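Local coordinates for Xyn30D (Paenibacillus barcinonensis, PDB 4QB6), which probably hydrolyses the beta-1,4-linked backbone of glucuronoxylan and, through its attached calcium-binding carbohydrate-binding module, binds aldouronic acid, at residues 122-125 with 126-129; 105-109 with 110-114. One frame throughout, in Å; residues are numbered along the deposited sequence. Where two conformers were deposited one is given.

Interaction 1. Residues 122-125 with 126-129. With GCU (alpha-D-glucopyranuronic acid), chain B.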
# COMPACT_ATOMS: atom_id res chain seq x y z
N THR A 122 -9.01 -8.41 7.92
CA THR A 122 -10.32 -7.89 7.57
C THR A 122 -11.36 -9.00 7.67
O THR A 122 -12.56 -8.68 7.65
CB THR A 122 -10.32 -7.28 6.16
OG1 THR A 122 -10.11 -8.31 5.20
CG2 THR A 122 -9.33 -6.16 6.03
N GLY A 123 -10.98 -10.27 7.75
CA GLY A 123 -11.93 -11.38 7.93
C GLY A 123 -12.23 -12.21 6.71
O GLY A 123 -12.70 -13.36 6.80
N SER A 124 -11.96 -11.62 5.54
CA SER A 124 -12.27 -12.22 4.26
C SER A 124 -11.39 -11.63 3.17
O SER A 124 -11.08 -10.44 3.21
CB SER A 124 -13.74 -11.99 3.87
OG SER A 124 -13.94 -12.46 2.55
N TRP A 125 -11.05 -12.42 2.16
CA TRP A 125 -10.35 -11.86 1.03
C TRP A 125 -11.22 -10.93 0.19
O TRP A 125 -10.71 -10.22 -0.66
CB TRP A 125 -9.71 -12.92 0.13
CG TRP A 125 -8.65 -13.72 0.80
CD1 TRP A 125 -8.67 -15.05 1.05
CD2 TRP A 125 -7.37 -13.24 1.26
NE1 TRP A 125 -7.49 -15.42 1.68
CE2 TRP A 125 -6.69 -14.33 1.81
CE3 TRP A 125 -6.76 -11.98 1.29
CZ2 TRP A 125 -5.42 -14.20 2.38
CZ3 TRP A 125 -5.50 -11.87 1.82
CH2 TRP A 125 -4.86 -12.98 2.39
N SER A 126 -12.54 -10.92 0.46
CA SER A 126 -13.40 -9.92 -0.19
C SER A 126 -13.98 -8.90 0.78
O SER A 126 -14.90 -8.17 0.43
CB SER A 126 -14.47 -10.56 -1.09
OG SER A 126 -15.50 -11.19 -0.35
N THR A 127 -13.40 -8.80 1.97
CA THR A 127 -13.68 -7.69 2.88
C THR A 127 -12.52 -6.72 2.74
O THR A 127 -11.37 -7.01 3.15
CB THR A 127 -13.83 -8.09 4.33
OG1 THR A 127 -14.95 -8.99 4.41
CG2 THR A 127 -14.06 -6.88 5.22
N TRP A 128 -12.80 -5.56 2.19
CA TRP A 128 -11.80 -4.53 1.95
C TRP A 128 -11.86 -3.53 3.07
O TRP A 128 -12.84 -2.79 3.21
CB TRP A 128 -12.05 -3.86 0.60
CG TRP A 128 -11.93 -4.83 -0.52
CD1 TRP A 128 -12.95 -5.53 -1.09
CD2 TRP A 128 -10.73 -5.28 -1.17
NE1 TRP A 128 -12.45 -6.35 -2.07
CE2 TRP A 128 -11.09 -6.21 -2.16
CE3 TRP A 128 -9.37 -4.94 -1.04
CZ2 TRP A 128 -10.16 -6.84 -2.96
CZ3 TRP A 128 -8.45 -5.59 -1.82
CH2 TRP A 128 -8.85 -6.48 -2.79
N GLY A 129 -10.84 -3.54 3.91
CA GLY A 129 -10.71 -2.61 5.01
C GLY A 129 -9.76 -1.50 4.70
O GLY A 129 -9.17 -1.43 3.61
C1 GCU B . -4.89 -17.01 -1.12
C2 GCU B . -5.60 -15.90 -1.85
C3 GCU B . -4.65 -14.81 -2.28
C4 GCU B . -3.80 -14.34 -1.03
C5 GCU B . -3.09 -15.55 -0.45
C6 GCU B . -2.26 -15.24 0.72
O2 GCU B . -6.37 -16.45 -2.95
O3 GCU B . -5.28 -13.66 -2.83
O4 GCU B . -2.78 -13.43 -1.50
O5 GCU B . -4.12 -16.44 -0.07
O6A GCU B . -1.38 -14.37 0.61
O6B GCU B . -2.45 -15.82 1.78
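S124 and T127 close a type I beta turn, the T127 amide meeting S124 O at 3.1 Å with an N-H...O angle of 160°. After the turn the chain runs into strand 128-137, on the edge of a four-stranded antiparallel sheet. Two hydroxyls supplement the backbone bond. S124 carries OG anti to its own N (chi1 173°), which brings it beside the carbonyl carbon and onward to S126 N at 2.9 Å; this bond ties down the amide inside the turn. T122 OG1 donates to T127 O, 2.7 Å away, and also bonds L97 N, so one hydroxyl links the turn to L97, in the loop after strand 87-96. On its other branch T122 carries CG2, 3.7 Å from G129 N, while T127 CG2 packs against T122 O at 3.4 Å. G123, with positive phi, adopts a backbone conformation that suits a residue without CB.

W125 sits in the turn and W128 just after it. W128 has W125 O obliquely near its CZ2, and its NE1 bonds P58 O. W125 points its ring away from the turn and lays one face against the glucuronic acid: sugar C4 stands 3.7 Å above the ring plane, offset toward the rim, and CZ2 comes within 3.4 Å of carboxylate O6B. Y57 stacks with W125, while N155, R102 and Y57 hydrogen-bond the sugar. Such an aromatic platform on a loop is a hallmark of carbohydrate-binding modules, and here it forms one wall of the glycan pocket.

Interaction 2. Residues 105-109 with 110-114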
# COMPACT_ATOMS: atom_id res chain seq x y z
N ASP A 105 7.33 -3.20 5.70
CA ASP A 105 8.21 -2.02 5.79
C ASP A 105 7.69 -0.99 4.80
O ASP A 105 7.25 -1.33 3.71
CB ASP A 105 9.65 -2.40 5.43
CG ASP A 105 10.42 -3.07 6.54
OD1 ASP A 105 10.00 -3.09 7.70
OD2 ASP A 105 11.54 -3.54 6.20
N ILE A 106 7.78 0.27 5.17
CA ILE A 106 7.30 1.38 4.34
C ILE A 106 8.42 2.37 4.13
O ILE A 106 9.04 2.85 5.10
CB ILE A 106 6.04 2.03 4.96
CG1 ILE A 106 5.02 0.90 5.25
CG2 ILE A 106 5.53 3.16 4.08
CD1 ILE A 106 3.58 1.26 5.41
N TYR A 107 8.70 2.66 2.87
CA TYR A 107 9.75 3.57 2.42
C TYR A 107 9.10 4.75 1.75
O TYR A 107 8.11 4.60 1.04
CB TYR A 107 10.66 2.88 1.40
CG TYR A 107 11.47 1.70 1.89
CD1 TYR A 107 10.87 0.46 2.14
CD2 TYR A 107 12.84 1.80 2.07
CE1 TYR A 107 11.61 -0.63 2.58
CE2 TYR A 107 13.58 0.71 2.51
CZ TYR A 107 12.93 -0.48 2.76
OH TYR A 107 13.66 -1.59 3.18
N VAL A 108 9.62 5.94 2.03
CA VAL A 108 9.21 7.15 1.35
C VAL A 108 10.45 7.79 0.74
O VAL A 108 11.47 7.99 1.42
CB VAL A 108 8.49 8.14 2.29
CG1 VAL A 108 8.32 9.50 1.62
CG2 VAL A 108 7.16 7.55 2.75
N ASN A 109 10.41 8.02 -0.57
CA ASN A 109 11.56 8.60 -1.30
C ASN A 109 12.85 7.83 -1.04
O ASN A 109 13.94 8.42 -0.89
CB ASN A 109 11.71 10.10 -0.99
CG ASN A 109 10.49 10.90 -1.40
OD1 ASN A 109 9.94 11.77 -0.66
ND2 ASN A 109 10.02 10.60 -2.55
N GLY A 110 12.74 6.50 -0.98
CA GLY A 110 13.90 5.64 -0.86
C GLY A 110 14.40 5.37 0.53
O GLY A 110 15.37 4.61 0.69
N THR A 111 13.81 5.97 1.55
CA THR A 111 14.26 5.82 2.93
C THR A 111 13.20 5.07 3.71
O THR A 111 12.01 5.43 3.63
CB THR A 111 14.49 7.20 3.59
OG1 THR A 111 15.51 7.91 2.89
CG2 THR A 111 14.90 7.04 5.06
N LYS A 112 13.59 4.07 4.50
CA LYS A 112 12.63 3.37 5.33
C LYS A 112 12.15 4.27 6.44
O LYS A 112 12.97 4.84 7.17
CB LYS A 112 13.25 2.09 5.93
CG LYS A 112 12.18 1.19 6.52
CD LYS A 112 12.70 -0.01 7.32
CE LYS A 112 13.64 -0.88 6.53
NZ LYS A 112 14.07 -2.02 7.37
N VAL A 113 10.84 4.44 6.56
CA VAL A 113 10.27 5.31 7.58
C VAL A 113 9.32 4.61 8.54
O VAL A 113 9.00 5.16 9.60
CB VAL A 113 9.61 6.56 6.97
CG1 VAL A 113 10.63 7.39 6.21
CG2 VAL A 113 8.47 6.21 6.05
N LEU A 114 8.87 3.40 8.20
CA LEU A 114 8.14 2.55 9.14
C LEU A 114 8.62 1.14 9.01
O LEU A 114 8.70 0.60 7.91
CB LEU A 114 6.64 2.55 8.87
CG LEU A 114 5.97 3.91 8.82
CD1 LEU A 114 4.58 3.77 8.29
CD2 LEU A 114 5.90 4.46 10.24
O HOH W 1 12.18 -3.27 9.30
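I106 O is gripped by two amides of the facing strand, V113 N at 2.8 Å and L114 N at 3.2 Å. The first approaches nearly along the C=O axis (160°), whereas the second lies in the carbonyl plane on a lone pair. In return I106 N donates to L114 O. Two successive residues thus face one, which defines a classic beta bulge, and the pairing moves by one residue between I106-L114 and Y107-K112. Beyond it, V108 and T111 exchange both backbone bonds in a hydrogen-bonded pair, and the chain reverses through a type I' turn with N109 and G110 at its corners; both have positive phi, and G110 has no CB. The result is a beta hairpin of strands 102-108 and 111-119, the latter at the edge of a five-stranded antiparallel sheet.

On the face bearing Y107 and K112, the lysine crosses the tyrosine ring. K112 CB lies 4.0 Å from the ring centroid, 24° off the normal, in a CH-pi contact, and CE approaches Y107 OH at 3.4 Å. R145 of the neighbouring strand 140-149 makes a cation-pi contact with the same ring. A bend at chi3 (-56°) in the otherwise extended lysine turns NZ to D105 OD2, 3.2 Å away, for a salt bridge in which NZ comes from above the carboxylate plane. A water links the same two groups, donating to D105 OD1 and accepting from K112 NZ; OD1 also takes N116 N, so the carboxylate is held at both oxygens.

On the other face I106 and L114 lie side by side, pointing the same way, with their CD1 atoms 3.9 Å apart, and both rest on I133 of strand 128-137.

Overall arrangement
Interactions 1 and 2 lie on opposite sides of the chain's centre, their own centres 26 Å apart and their nearest atoms about 13 Å. Along the chain they come in series: the hairpin's second strand, 111-119, runs on to the loop that holds 122-125, and the turn of 122-129 opens strand 128-137. That strand belongs to the other sheet, so the strand that begins at interaction 1 packs through I133 against I106 and L114 of interaction 2. Only interaction 1 touches the bound sugar; its W125 side chain is also about 6 Å from a bound xylose and about 6 Å from a calcium ion. The I106 side chain is about 9 Å from that of F68, a calcium ligand.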